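Local coordinates for Agap007691-pb (Anopheles gambiae, PDB 5C98), which is a mosquito serpin whose function is not established, though its family suggests that it may inhibit serine proteases, at residues A[93-107]-A[167-179]. Sequence-based numbering, arbitrary orientation.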
# COMPACT_ATOMS: atom_id res chain seq x y z
N GLN A 93 8.93 3.04 -14.01
CA GLN A 93 7.84 2.44 -14.76
C GLN A 93 7.22 1.25 -14.05
O GLN A 93 6.16 0.79 -14.47
CB GLN A 93 8.34 1.97 -16.13
CG GLN A 93 9.22 0.73 -16.05
CD GLN A 93 9.94 0.41 -17.34
OE1 GLN A 93 10.92 1.07 -17.70
NE2 GLN A 93 9.46 -0.61 -18.04
N HIS A 94 7.85 0.75 -13.00
CA HIS A 94 7.44 -0.51 -12.40
C HIS A 94 6.54 -0.33 -11.18
O HIS A 94 5.54 -1.06 -11.01
CB HIS A 94 8.67 -1.31 -11.98
CG HIS A 94 9.67 -1.50 -13.07
ND1 HIS A 94 9.41 -2.22 -14.21
CD2 HIS A 94 10.95 -1.07 -13.18
CE1 HIS A 94 10.48 -2.22 -14.99
NE2 HIS A 94 11.43 -1.53 -14.38
N LEU A 95 6.88 0.60 -10.31
CA LEU A 95 6.16 0.85 -9.08
C LEU A 95 6.43 2.30 -8.75
O LEU A 95 7.59 2.72 -8.69
CB LEU A 95 6.67 -0.07 -7.96
CG LEU A 95 5.91 0.03 -6.62
CD1 LEU A 95 6.05 -1.28 -5.86
CD2 LEU A 95 6.36 1.19 -5.77
N LYS A 96 5.36 3.06 -8.56
CA LYS A 96 5.48 4.46 -8.18
C LYS A 96 5.03 4.61 -6.75
O LYS A 96 3.92 4.20 -6.40
CB LYS A 96 4.64 5.32 -9.11
CG LYS A 96 5.23 5.39 -10.52
CD LYS A 96 4.43 6.35 -11.43
CE LYS A 96 4.89 6.27 -12.87
NZ LYS A 96 6.35 6.42 -12.99
N ALA A 97 5.90 5.15 -5.90
CA ALA A 97 5.61 5.41 -4.49
C ALA A 97 5.97 6.87 -4.26
O ALA A 97 7.16 7.21 -4.18
CB ALA A 97 6.41 4.49 -3.59
N LEU A 98 4.95 7.71 -4.16
CA LEU A 98 5.11 9.16 -4.19
C LEU A 98 4.38 9.77 -3.02
O LEU A 98 3.18 9.52 -2.84
CB LEU A 98 4.55 9.74 -5.49
CG LEU A 98 5.28 9.35 -6.78
CD1 LEU A 98 4.38 9.57 -8.01
CD2 LEU A 98 6.58 10.13 -6.89
N SER A 99 5.07 10.58 -2.24
CA SER A 99 4.45 11.36 -1.18
C SER A 99 4.26 12.80 -1.61
O SER A 99 4.97 13.34 -2.47
CB SER A 99 5.28 11.33 0.10
OG SER A 99 6.58 11.83 -0.12
N PHE A 100 3.29 13.45 -0.96
CA PHE A 100 2.93 14.82 -1.29
C PHE A 100 2.46 15.45 0.01
O PHE A 100 1.76 14.80 0.81
CB PHE A 100 1.83 14.79 -2.34
CG PHE A 100 1.41 16.13 -2.85
CD1 PHE A 100 2.20 16.78 -3.78
CD2 PHE A 100 0.25 16.74 -2.40
CE1 PHE A 100 1.84 18.04 -4.27
CE2 PHE A 100 -0.12 17.99 -2.90
CZ PHE A 100 0.68 18.65 -3.82
N VAL A 101 2.83 16.69 0.23
CA VAL A 101 2.54 17.38 1.47
C VAL A 101 1.84 18.69 1.14
O VAL A 101 2.31 19.45 0.29
CB VAL A 101 3.83 17.66 2.26
CG1 VAL A 101 3.53 18.32 3.58
CG2 VAL A 101 4.64 16.40 2.45
N LEU A 102 0.73 18.95 1.83
CA LEU A 102 0.10 20.27 1.82
C LEU A 102 0.45 21.00 3.11
O LEU A 102 0.39 20.43 4.19
CB LEU A 102 -1.42 20.18 1.73
CG LEU A 102 -2.03 19.60 0.47
CD1 LEU A 102 -3.54 19.50 0.64
CD2 LEU A 102 -1.68 20.49 -0.71
N VAL A 103 0.80 22.27 2.97
CA VAL A 103 1.01 23.16 4.11
C VAL A 103 0.17 24.41 3.89
O VAL A 103 -0.02 24.87 2.76
CB VAL A 103 2.49 23.54 4.32
CG1 VAL A 103 3.31 22.34 4.76
CG2 VAL A 103 3.09 24.18 3.08
N GLU A 104 -0.33 24.97 4.99
CA GLU A 104 -1.08 26.22 4.92
C GLU A 104 -0.18 27.35 4.42
O GLU A 104 0.84 27.68 5.04
CB GLU A 104 -1.66 26.57 6.30
CG GLU A 104 -2.23 27.99 6.45
CD GLU A 104 -3.23 28.37 5.37
OE1 GLU A 104 -4.10 27.54 5.02
OE2 GLU A 104 -3.14 29.53 4.89
N GLU A 105 -0.58 27.98 3.32
CA GLU A 105 0.28 28.93 2.63
C GLU A 105 0.53 30.21 3.42
O GLU A 105 1.53 30.88 3.17
CB GLU A 105 -0.33 29.30 1.28
CG GLU A 105 -1.67 30.06 1.33
CD GLU A 105 -2.30 30.25 -0.04
OE1 GLU A 105 -1.78 29.68 -1.02
OE2 GLU A 105 -3.31 30.98 -0.14
N THR A 106 -0.32 30.57 4.38
CA THR A 106 -0.11 31.84 5.06
C THR A 106 0.86 31.74 6.23
O THR A 106 1.13 32.77 6.85
CB THR A 106 -1.43 32.41 5.59
OG1 THR A 106 -2.02 31.49 6.51
CG2 THR A 106 -2.41 32.75 4.43
N LEU A 107 1.39 30.56 6.53
CA LEU A 107 2.32 30.37 7.64
C LEU A 107 3.73 30.17 7.08
O LEU A 107 3.98 29.21 6.35
CB LEU A 107 1.92 29.16 8.49
CG LEU A 107 0.54 29.22 9.15
CD1 LEU A 107 0.29 27.96 9.95
CD2 LEU A 107 0.44 30.45 10.05
N HIS A 167 -7.04 23.11 9.02
CA HIS A 167 -5.83 22.30 9.00
C HIS A 167 -4.63 23.10 8.55
O HIS A 167 -4.75 24.02 7.74
CB HIS A 167 -6.02 21.14 8.03
CG HIS A 167 -7.02 20.14 8.47
ND1 HIS A 167 -7.49 20.06 9.77
CD2 HIS A 167 -7.63 19.13 7.79
CE1 HIS A 167 -8.34 19.05 9.86
NE2 HIS A 167 -8.45 18.48 8.68
N LYS A 168 -3.45 22.74 9.08
CA LYS A 168 -2.18 23.36 8.69
C LYS A 168 -1.27 22.45 7.89
O LYS A 168 -0.40 22.97 7.18
CB LYS A 168 -1.40 23.82 9.93
CG LYS A 168 -2.14 24.85 10.79
CD LYS A 168 -1.27 25.24 11.99
CE LYS A 168 -2.10 25.72 13.16
NZ LYS A 168 -2.78 27.00 12.86
N LEU A 169 -1.43 21.13 7.99
CA LEU A 169 -0.43 20.18 7.51
C LEU A 169 -1.11 18.87 7.18
O LEU A 169 -1.74 18.27 8.06
CB LEU A 169 0.61 19.93 8.60
CG LEU A 169 1.71 18.94 8.27
CD1 LEU A 169 2.67 19.50 7.21
CD2 LEU A 169 2.51 18.61 9.54
N MET A 170 -0.95 18.39 5.94
CA MET A 170 -1.54 17.12 5.53
C MET A 170 -0.58 16.36 4.64
O MET A 170 0.21 16.96 3.90
CB MET A 170 -2.82 17.33 4.74
CG MET A 170 -3.85 18.16 5.51
SD MET A 170 -5.49 18.07 4.78
CE MET A 170 -5.99 16.45 5.32
N LEU A 171 -0.64 15.04 4.74
CA LEU A 171 0.29 14.15 4.06
C LEU A 171 -0.49 13.18 3.18
O LEU A 171 -1.59 12.76 3.54
CB LEU A 171 1.10 13.33 5.09
CG LEU A 171 2.15 12.35 4.56
CD1 LEU A 171 3.24 13.06 3.75
CD2 LEU A 171 2.73 11.61 5.75
N PHE A 172 0.08 12.82 2.03
CA PHE A 172 -0.52 11.91 1.07
C PHE A 172 0.52 10.92 0.58
O PHE A 172 1.69 11.27 0.41
CB PHE A 172 -1.14 12.70 -0.09
CG PHE A 172 -2.10 13.73 0.41
CD1 PHE A 172 -3.44 13.41 0.59
CD2 PHE A 172 -1.67 14.99 0.76
CE1 PHE A 172 -4.30 14.36 1.10
CE2 PHE A 172 -2.53 15.91 1.28
CZ PHE A 172 -3.84 15.60 1.45
N SER A 173 0.09 9.67 0.38
CA SER A 173 0.93 8.60 -0.16
C SER A 173 0.19 7.94 -1.30
O SER A 173 -0.96 7.52 -1.12
CB SER A 173 1.18 7.56 0.92
OG SER A 173 1.59 6.33 0.33
N GLY A 174 0.82 7.83 -2.45
CA GLY A 174 0.31 7.02 -3.54
C GLY A 174 1.26 5.89 -3.85
O GLY A 174 2.44 6.16 -4.10
N VAL A 175 0.79 4.64 -3.89
CA VAL A 175 1.62 3.49 -4.27
C VAL A 175 0.90 2.72 -5.37
O VAL A 175 -0.16 2.12 -5.12
CB VAL A 175 1.97 2.58 -3.11
CG1 VAL A 175 2.80 1.39 -3.58
CG2 VAL A 175 2.74 3.40 -2.05
N SER A 176 1.47 2.71 -6.56
CA SER A 176 0.88 2.09 -7.73
C SER A 176 1.83 1.06 -8.28
O SER A 176 2.97 1.37 -8.62
CB SER A 176 0.56 3.11 -8.81
OG SER A 176 -0.36 4.04 -8.29
N VAL A 177 1.36 -0.18 -8.38
CA VAL A 177 2.11 -1.24 -9.04
C VAL A 177 1.69 -1.23 -10.50
O VAL A 177 0.51 -1.46 -10.80
CB VAL A 177 1.82 -2.59 -8.38
CG1 VAL A 177 2.52 -3.72 -9.16
CG2 VAL A 177 2.21 -2.55 -6.92
N LEU A 178 2.62 -0.96 -11.39
CA LEU A 178 2.34 -0.74 -12.80
C LEU A 178 2.94 -1.79 -13.73
O LEU A 178 2.53 -1.87 -14.89
CB LEU A 178 2.83 0.66 -13.22
CG LEU A 178 2.28 1.79 -12.34
CD1 LEU A 178 3.00 3.10 -12.63
CD2 LEU A 178 0.78 1.93 -12.53
N THR A 179 3.86 -2.60 -13.24
CA THR A 179 4.52 -3.57 -14.10
C THR A 179 3.54 -4.68 -14.48
O THR A 179 2.73 -5.10 -13.65
CB THR A 179 5.72 -4.15 -13.37
OG1 THR A 179 6.73 -3.15 -13.23
CG2 THR A 179 6.31 -5.27 -14.12
O HOH W 1 5.14 -0.83 -16.83
O HOH W 2 1.57 6.29 -7.07
O HOH W 3 -5.46 26.76 7.14
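F172 has CG anti to its carbonyl carbon (chi1 -54°), which swings the ring against F100 and L102 of the facing strand. F172 CD2 comes to the edge of the F100 ring, 4.1 Å from F100 CD2. F100 O lies at the edge of the F172 ring, 3.4 Å from F172 CD2. L102 CD1 comes obliquely onto the F172 ring, 3.8 Å from CE2. Helix 133-146 covers this group through V140 and Y144.

The other side of the sheet is aliphatic toward one end. L169 CD1 sits between V101 and V103, 3.8 Å from V103 CG1. L171 CD1 reaches V101 CG2 at a similar distance. A97 and V175 touch each other and both touch H45 of helix 43-51.

Antiparallel backbone bonds run from K96-S176 to L102-M170, two per hydrogen-bonded pair. The N-H of G174 goes to L98 O, with N 2.9 Å from O. Water 2 links K96 O to S176 OG, which also bonds to T149 O.

At one end the firm tie is L178 N to H94 O, 2.9 Å, with an N-H...O angle of 162°. The bond between H94 ND1 and T179 OG1, 3.0 Å, holds for one T179 conformer and is doubtful. At the far end E104 N bonds to K168 O. T106 OG1 and N grip E104 OE2 from opposite faces of its plane, within the type I turn from E104 to L107. Water 3 bridges E104 OE1 to H167 O, and OE1 also accepts from L130 N.

The strand order 124-128, 95-104, 169-177, 320-328, backed by helices, is that of the central beta-sheet A of the serpin fold.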